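Local coordinates for protein methylocystis parvus OBBP MbnE (Methylocystis parvus OBBP, PDB 5ICQ) that probably binds the copper-chelating peptide methanobactin in the periplasm, as a solute-binding protein of its transport machinery, at residues E311-G323 and T361-S373. Numbering follows the deposited sequence.
Sequences ESLKNENPKGLNG and TRTKSFFDESELS
K319 and D368 face each other as a single antiparallel hydrogen-bonded pair, K319 N giving to D368 O at 2.8 Å and D368 N returning a bond to K319 O at 2.9 Å; it ties the connection between strands 308-313 and 322-326 to the loop that follows strand 361-362. The pairing goes no further than this one bridge, although the backbones stay close on both sides of it, and side chains supply the rest. L321 sets its CD1 over the centre of the F366 ring, a CH-pi contact 3.8 Å from the centroid and only 6° off the normal. With CG anti to the backbone N (chi1 176°), L321 reaches across to the ring with both methyls, L321 CD2 meeting F366 CE2, while T363 CG2 lies 3.8 Å from L321 CG. F366 also packs on L561 and L562 of helix 547-563, so an alanine here would probably leave the L321 methyl without its ring and open a gap between the loop and that helix. At G320 a CB would run into T363 CG2 and, at these backbone angles, into the carbonyl O of K319 as well. On the other side of the bridge, P318 CB rests against S370 OG and, at 4.2 Å, against F367 CB. That hydroxyl gives a bond to F367 O and takes one from L372 N, closing an ST turn. At the more exposed edge K314 NZ forms a salt bridge with E369 OE2, 3.0 Å away, from above the carboxylate plane, and a water joins K314 NZ to E369 O. The backbone bridge thus fixes the register, while apolar contacts on both sides of it and the salt bridge, whose acid is also held by H572 and S574, keep the loops together.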
ATOM      1  N   GLU A 311      17.484  -1.950  13.810  1.00 12.13           N
ATOM      2  CA  GLU A 311      16.818  -0.709  14.181  1.00 13.62           C
ATOM      3  C   GLU A 311      15.323  -0.857  13.974  1.00 15.56           C
ATOM      4  O   GLU A 311      14.879  -1.629  13.118  1.00 16.17           O
ATOM      5  CB  GLU A 311      17.266   0.489  13.328  1.00 18.79           C
ATOM      6  CG  GLU A 311      18.728   0.609  13.005  1.00 31.94           C
ATOM      7  CD  GLU A 311      19.001   1.878  12.218  1.00 31.62           C
ATOM      8  OE1 GLU A 311      18.802   2.974  12.784  1.00 26.03           O
ATOM      9  OE2 GLU A 311      19.375   1.782  11.031  1.00 34.82           O
ATOM     10  N   SER A 312      14.553  -0.068  14.726  1.00 11.55           N
ATOM     11  CA  SER A 312      13.128   0.127  14.461  1.00  9.48           C
ATOM     12  C   SER A 312      12.925   1.559  13.993  1.00 17.79           C
ATOM     13  O   SER A 312      13.378   2.493  14.655  1.00 19.13           O
ATOM     14  CB  SER A 312      12.276  -0.134  15.704  1.00 17.90           C
ATOM     15  OG  SER A 312      12.343  -1.491  16.099  1.00 30.64           O
ATOM     16  N   LEU A 313      12.272   1.734  12.845  1.00 11.95           N
ATOM     17  CA  LEU A 313      12.056   3.061  12.287  1.00 14.66           C
ATOM     18  C   LEU A 313      10.567   3.321  12.101  1.00 12.24           C
ATOM     19  O   LEU A 313       9.786   2.411  11.815  1.00 13.18           O
ATOM     20  CB  LEU A 313      12.774   3.227  10.942  1.00 18.61           C
ATOM     21  CG  LEU A 313      14.267   2.891  10.906  1.00 23.56           C
ATOM     22  CD1 LEU A 313      14.799   3.042   9.482  1.00 24.68           C
ATOM     23  CD2 LEU A 313      15.044   3.777  11.862  1.00 21.06           C
ATOM     24  N   LYS A 314      10.182   4.582  12.256  1.00 15.18           N
ATOM     25  CA  LYS A 314       8.795   4.991  12.094  1.00 16.79           C
ATOM     26  C   LYS A 314       8.748   6.247  11.244  1.00 15.86           C
ATOM     27  O   LYS A 314       9.607   7.124  11.379  1.00 14.00           O
ATOM     28  CB  LYS A 314       8.136   5.271  13.453  1.00 22.37           C
ATOM     29  CG  LYS A 314       6.611   5.319  13.405  1.00 31.23           C
ATOM     30  CD  LYS A 314       6.036   5.800  14.727  1.00 40.19           C
ATOM     31  CE  LYS A 314       4.553   5.458  14.867  1.00 49.74           C
ATOM     32  NZ  LYS A 314       3.947   4.894  13.619  1.00 53.24           N
ATOM     33  N   ASN A 315       7.747   6.354  10.379  1.00 13.75           N
ATOM     34  CA  ASN A 315       7.479   7.638   9.741  1.00 14.80           C
ATOM     35  C   ASN A 315       5.987   7.931   9.891  1.00 16.54           C
ATOM     36  O   ASN A 315       5.294   7.410  10.776  1.00 14.23           O
ATOM     37  CB  ASN A 315       8.007   7.679   8.290  1.00 13.44           C
ATOM     38  CG  ASN A 315       7.293   6.716   7.359  1.00 16.27           C
ATOM     39  OD1 ASN A 315       6.307   6.077   7.734  1.00 13.44           O
ATOM     40  ND2 ASN A 315       7.789   6.618   6.118  1.00 13.23           N
ATOM     41  N   GLU A 316       5.469   8.808   9.039  1.00 12.91           N
ATOM     42  CA  GLU A 316       4.093   9.263   9.154  1.00 17.63           C
ATOM     43  C   GLU A 316       3.152   8.528   8.213  1.00 13.61           C
ATOM     44  O   GLU A 316       1.999   8.942   8.065  1.00 10.52           O
ATOM     45  CB  GLU A 316       4.026  10.769   8.921  1.00 18.63           C
ATOM     46  CG  GLU A 316       4.839  11.536   9.958  1.00 33.03           C
ATOM     47  CD  GLU A 316       5.023  12.993   9.604  1.00 40.11           C
ATOM     48  OE1 GLU A 316       4.009  13.719   9.525  1.00 47.76           O
ATOM     49  OE2 GLU A 316       6.182  13.412   9.405  1.00 40.00           O
ATOM     50  N   ASN A 317       3.605   7.453   7.589  1.00 12.24           N
ATOM     51  CA  ASN A 317       2.720   6.664   6.744  1.00 14.56           C
ATOM     52  C   ASN A 317       1.643   5.998   7.598  1.00 17.86           C
ATOM     53  O   ASN A 317       1.962   5.421   8.639  1.00 12.92           O
ATOM     54  CB  ASN A 317       3.509   5.602   5.991  1.00 13.26           C
ATOM     55  CG  ASN A 317       2.844   5.205   4.696  1.00 13.92           C
ATOM     56  OD1 ASN A 317       2.774   6.001   3.763  1.00 16.19           O
ATOM     57  ND2 ASN A 317       2.343   3.974   4.633  1.00 14.95           N
ATOM     58  N   PRO A 318       0.375   6.044   7.194  1.00 11.09           N
ATOM     59  CA  PRO A 318      -0.675   5.408   8.001  1.00 13.49           C
ATOM     60  C   PRO A 318      -0.544   3.893   8.029  1.00 13.47           C
ATOM     61  O   PRO A 318      -0.001   3.270   7.113  1.00 12.50           O
ATOM     62  CB  PRO A 318      -1.975   5.834   7.307  1.00 16.02           C
ATOM     63  CG  PRO A 318      -1.564   6.205   5.919  1.00 24.06           C
ATOM     64  CD  PRO A 318      -0.177   6.783   6.046  1.00 11.47           C
ATOM     65  N   LYS A 319      -1.083   3.307   9.096  1.00  9.68           N
ATOM     66  CA  LYS A 319      -0.997   1.881   9.376  1.00 10.14           C
ATOM     67  C   LYS A 319      -2.382   1.257   9.257  1.00 12.80           C
ATOM     68  O   LYS A 319      -3.403   1.956   9.248  1.00 13.05           O
ATOM     69  CB  LYS A 319      -0.439   1.628  10.779  1.00 10.61           C
ATOM     70  CG  LYS A 319       0.932   2.260  11.038  1.00 21.17           C
ATOM     71  CD  LYS A 319       2.016   1.505  10.283  1.00 21.33           C
ATOM     72  CE  LYS A 319       3.380   2.130  10.506  1.00 31.79           C
ATOM     73  NZ  LYS A 319       3.384   3.575  10.128  1.00 36.14           N
ATOM     74  N   GLY A 320      -2.408  -0.071   9.195  1.00 14.55           N
ATOM     75  CA  GLY A 320      -3.660  -0.795   9.038  1.00 12.05           C
ATOM     76  C   GLY A 320      -4.046  -0.887   7.571  1.00 15.70           C
ATOM     77  O   GLY A 320      -3.304  -0.409   6.716  1.00 12.58           O
ATOM     78  N   LEU A 321      -5.181  -1.515   7.263  1.00  9.41           N
ATOM     79  CA  LEU A 321      -5.981  -2.246   8.245  1.00  8.26           C
ATOM     80  C   LEU A 321      -6.238  -3.656   7.705  1.00  9.09           C
ATOM     81  O   LEU A 321      -6.659  -3.822   6.551  1.00 11.57           O
ATOM     82  CB  LEU A 321      -7.316  -1.534   8.532  1.00 10.38           C
ATOM     83  CG  LEU A 321      -8.320  -2.235   9.485  1.00  9.72           C
ATOM     84  CD1 LEU A 321      -9.211  -1.213  10.200  1.00 10.51           C
ATOM     85  CD2 LEU A 321      -9.205  -3.263   8.748  1.00  6.92           C
ATOM     86  N   ASN A 322      -5.963  -4.653   8.540  1.00  7.12           N
ATOM     87  CA  ASN A 322      -6.394  -6.031   8.348  1.00  4.67           C
ATOM     88  C   ASN A 322      -7.458  -6.339   9.390  1.00  5.43           C
ATOM     89  O   ASN A 322      -7.468  -5.739  10.468  1.00  7.04           O
ATOM     90  CB  ASN A 322      -5.246  -7.034   8.537  1.00 14.48           C
ATOM     91  CG  ASN A 322      -4.049  -6.732   7.687  1.00 30.24           C
ATOM     92  OD1 ASN A 322      -4.178  -6.284   6.549  1.00 33.76           O
ATOM     93  ND2 ASN A 322      -2.863  -6.992   8.230  1.00 25.65           N
ATOM     94  N   GLY A 323      -8.341  -7.283   9.087  1.00  7.17           N
ATOM     95  CA  GLY A 323      -9.356  -7.606  10.079  1.00 10.87           C
ATOM     96  C   GLY A 323     -10.171  -8.816   9.692  1.00  7.37           C
ATOM     97  O   GLY A 323     -10.121  -9.288   8.552  1.00  8.05           O
ATOM     98  N   THR A 361       0.514  -3.757  17.885  1.00  9.56           N
ATOM     99  CA  THR A 361      -0.417  -2.809  18.474  1.00  7.70           C
ATOM    100  C   THR A 361      -1.760  -2.926  17.758  1.00 10.26           C
ATOM    101  O   THR A 361      -1.810  -3.205  16.557  1.00  9.52           O
ATOM    102  CB  THR A 361       0.142  -1.360  18.400  1.00 22.69           C
ATOM    103  OG1 THR A 361      -0.758  -0.458  19.059  1.00 32.92           O
ATOM    104  CG2 THR A 361       0.296  -0.926  16.983  1.00 28.30           C
ATOM    105  N   ARG A 362      -2.850  -2.743  18.502  1.00 12.22           N
ATOM    106  CA  ARG A 362      -4.175  -2.885  17.900  1.00  8.32           C
ATOM    107  C   ARG A 362      -4.375  -1.843  16.806  1.00  9.48           C
ATOM    108  O   ARG A 362      -4.008  -0.678  16.970  1.00  8.66           O
ATOM    109  CB  ARG A 362      -5.268  -2.730  18.960  1.00  8.07           C
ATOM    110  CG  ARG A 362      -6.670  -3.174  18.477  1.00  8.62           C
ATOM    111  CD  ARG A 362      -6.778  -4.725  18.449  1.00  8.34           C
ATOM    112  NE  ARG A 362      -7.981  -5.189  17.748  1.00  8.55           N
ATOM    113  CZ  ARG A 362      -9.165  -5.393  18.332  1.00 10.08           C
ATOM    114  NH1 ARG A 362      -9.317  -5.193  19.637  1.00 11.07           N
ATOM    115  NH2 ARG A 362     -10.200  -5.795  17.604  1.00  9.14           N
ATOM    116  N   THR A 363      -4.956  -2.270  15.680  1.00  9.47           N
ATOM    117  CA  THR A 363      -5.378  -1.332  14.645  1.00  9.96           C
ATOM    118  C   THR A 363      -6.716  -0.694  15.022  1.00 12.01           C
ATOM    119  O   THR A 363      -7.702  -1.397  15.285  1.00  9.83           O
ATOM    120  CB  THR A 363      -5.476  -2.046  13.299  1.00  9.07           C
ATOM    121  OG1 THR A 363      -4.185  -2.575  12.967  1.00 10.13           O
ATOM    122  CG2 THR A 363      -5.915  -1.063  12.202  1.00 10.19           C
ATOM    123  N   LYS A 364      -6.751   0.641  15.057  1.00  9.41           N
ATOM    124  CA  LYS A 364      -7.923   1.361  15.551  1.00  8.95           C
ATOM    125  C   LYS A 364      -8.621   2.183  14.484  1.00 13.54           C
ATOM    126  O   LYS A 364      -9.636   2.820  14.783  1.00 13.52           O
ATOM    127  CB  LYS A 364      -7.523   2.279  16.721  1.00 12.87           C
ATOM    128  CG  LYS A 364      -6.813   1.544  17.842  1.00 19.72           C
ATOM    129  CD  LYS A 364      -6.848   2.310  19.161  1.00 29.65           C
ATOM    130  CE  LYS A 364      -5.861   3.453  19.186  1.00 39.59           C
ATOM    131  NZ  LYS A 364      -5.659   3.953  20.583  1.00 42.15           N
ATOM    132  N   SER A 365      -8.116   2.186  13.255  1.00  7.62           N
ATOM    133  CA  SER A 365      -8.592   3.096  12.226  1.00 10.58           C
ATOM    134  C   SER A 365      -8.197   2.510  10.882  1.00  7.00           C
ATOM    135  O   SER A 365      -7.245   1.728  10.796  1.00  8.50           O
ATOM    136  CB  SER A 365      -7.988   4.500  12.425  1.00 12.91           C
ATOM    137  OG  SER A 365      -8.078   5.289  11.252  1.00 10.87           O
ATOM    138  N   PHE A 366      -8.948   2.871   9.840  1.00  8.29           N
ATOM    139  CA  PHE A 366      -8.521   2.499   8.496  1.00  8.98           C
ATOM    140  C   PHE A 366      -7.322   3.304   8.021  1.00 10.80           C
ATOM    141  O   PHE A 366      -6.721   2.938   7.009  1.00 11.03           O
ATOM    142  CB  PHE A 366      -9.685   2.642   7.505  1.00  7.11           C
ATOM    143  CG  PHE A 366     -10.686   1.538   7.626  1.00  6.10           C
ATOM    144  CD1 PHE A 366     -11.731   1.626   8.530  1.00  9.68           C
ATOM    145  CD2 PHE A 366     -10.525   0.369   6.886  1.00  9.37           C
ATOM    146  CE1 PHE A 366     -12.637   0.563   8.677  1.00  9.77           C
ATOM    147  CE2 PHE A 366     -11.423  -0.675   7.013  1.00 11.81           C
ATOM    148  CZ  PHE A 366     -12.480  -0.575   7.906  1.00 11.26           C
ATOM    149  N   PHE A 367      -6.956   4.372   8.729  1.00 12.24           N
ATOM    150  CA  PHE A 367      -5.767   5.167   8.419  1.00 11.90           C
ATOM    151  C   PHE A 367      -5.035   5.443   9.730  1.00 12.59           C
ATOM    152  O   PHE A 367      -4.823   6.584  10.129  1.00 14.68           O
ATOM    153  CB  PHE A 367      -6.150   6.455   7.684  1.00  7.69           C
ATOM    154  CG  PHE A 367      -6.918   6.202   6.430  1.00 11.86           C
ATOM    155  CD1 PHE A 367      -6.256   5.984   5.229  1.00 11.99           C
ATOM    156  CD2 PHE A 367      -8.303   6.121   6.458  1.00 13.41           C
ATOM    157  CE1 PHE A 367      -6.965   5.716   4.078  1.00 15.19           C
ATOM    158  CE2 PHE A 367      -9.018   5.855   5.307  1.00 11.98           C
ATOM    159  CZ  PHE A 367      -8.348   5.647   4.118  1.00 14.32           C
ATOM    160  N   ASP A 368      -4.632   4.366  10.405  1.00  9.08           N
ATOM    161  CA  ASP A 368      -4.224   4.465  11.800  1.00 10.21           C
ATOM    162  C   ASP A 368      -2.859   5.141  11.934  1.00 11.51           C
ATOM    163  O   ASP A 368      -2.032   5.115  11.018  1.00 12.41           O
ATOM    164  CB  ASP A 368      -4.190   3.067  12.437  1.00  9.59           C
ATOM    165  CG  ASP A 368      -4.397   3.102  13.933  1.00 18.26           C
ATOM    166  OD1 ASP A 368      -4.711   4.180  14.464  1.00 18.34           O
ATOM    167  OD2 ASP A 368      -4.262   2.043  14.581  1.00 13.77           O
ATOM    168  N   GLU A 369      -2.638   5.751  13.101  1.00  9.11           N
ATOM    169  CA  GLU A 369      -1.365   6.383  13.455  1.00 13.14           C
ATOM    170  C   GLU A 369      -0.947   7.423  12.419  1.00 19.10           C
ATOM    171  O   GLU A 369       0.189   7.441  11.941  1.00 18.03           O
ATOM    172  CB  GLU A 369      -0.273   5.325  13.640  1.00 18.50           C
ATOM    173  CG  GLU A 369      -0.599   4.289  14.694  1.00 18.57           C
ATOM    174  CD  GLU A 369       0.652   3.596  15.200  1.00 31.54           C
ATOM    175  OE1 GLU A 369       0.662   2.353  15.276  1.00 22.28           O
ATOM    176  OE2 GLU A 369       1.635   4.305  15.512  1.00 34.69           O
ATOM    177  N   SER A 370      -1.881   8.297  12.058  1.00 10.33           N
ATOM    178  CA  SER A 370      -1.569   9.295  11.044  1.00 17.61           C
ATOM    179  C   SER A 370      -2.553  10.441  11.167  1.00 14.95           C
ATOM    180  O   SER A 370      -3.544  10.368  11.903  1.00 13.54           O
ATOM    181  CB  SER A 370      -1.593   8.694   9.632  1.00 18.30           C
ATOM    182  OG  SER A 370      -2.868   8.805   9.024  1.00 18.80           O
ATOM    183  N   GLU A 371      -2.260  11.510  10.422  1.00 13.76           N
ATOM    184  CA  GLU A 371      -3.120  12.682  10.430  1.00 18.54           C
ATOM    185  C   GLU A 371      -4.486  12.391   9.825  1.00 14.30           C
ATOM    186  O   GLU A 371      -5.418  13.173  10.042  1.00 15.19           O
ATOM    187  CB  GLU A 371      -2.465  13.821   9.649  1.00 21.63           C
ATOM    188  CG  GLU A 371      -2.712  13.700   8.162  1.00 42.36           C
ATOM    189  CD  GLU A 371      -1.826  14.585   7.330  1.00 58.32           C
ATOM    190  OE1 GLU A 371      -1.383  14.115   6.262  1.00 68.11           O
ATOM    191  OE2 GLU A 371      -1.578  15.743   7.731  1.00 53.89           O
ATOM    192  N   LEU A 372      -4.614  11.314   9.042  1.00 10.41           N
ATOM    193  CA  LEU A 372      -5.880  10.970   8.405  1.00 10.82           C
ATOM    194  C   LEU A 372      -6.827  10.230   9.331  1.00 11.29           C
ATOM    195  O   LEU A 372      -7.992  10.037   8.969  1.00 12.67           O
ATOM    196  CB  LEU A 372      -5.636  10.107   7.162  1.00 11.87           C
ATOM    197  CG  LEU A 372      -4.758  10.726   6.073  1.00 15.22           C
ATOM    198  CD1 LEU A 372      -4.554   9.718   4.947  1.00 15.71           C
ATOM    199  CD2 LEU A 372      -5.384  12.007   5.538  1.00 15.87           C
ATOM    200  N   SER A 373      -6.358   9.820  10.503  1.00 13.36           N
ATOM    201  CA  SER A 373      -7.126   8.956  11.386  1.00 11.16           C
ATOM    202  C   SER A 373      -8.216   9.727  12.121  1.00 13.91           C
ATOM    203  O   SER A 373      -7.994  10.853  12.578  1.00 13.67           O
ATOM    204  CB  SER A 373      -6.182   8.314  12.405  1.00 14.11           C
ATOM    205  OG  SER A 373      -6.893   7.422  13.229  1.00 14.30           O
TER
HETATM  206  O   HOH W   1       2.467   6.108  11.278  1.00 39.96           O
HETATM  207  O   HOH W   2       0.260  11.533   9.151  1.00 23.61           O
HETATM  208  O   HOH W   3      -4.112  -4.091  10.774  1.00  8.60           O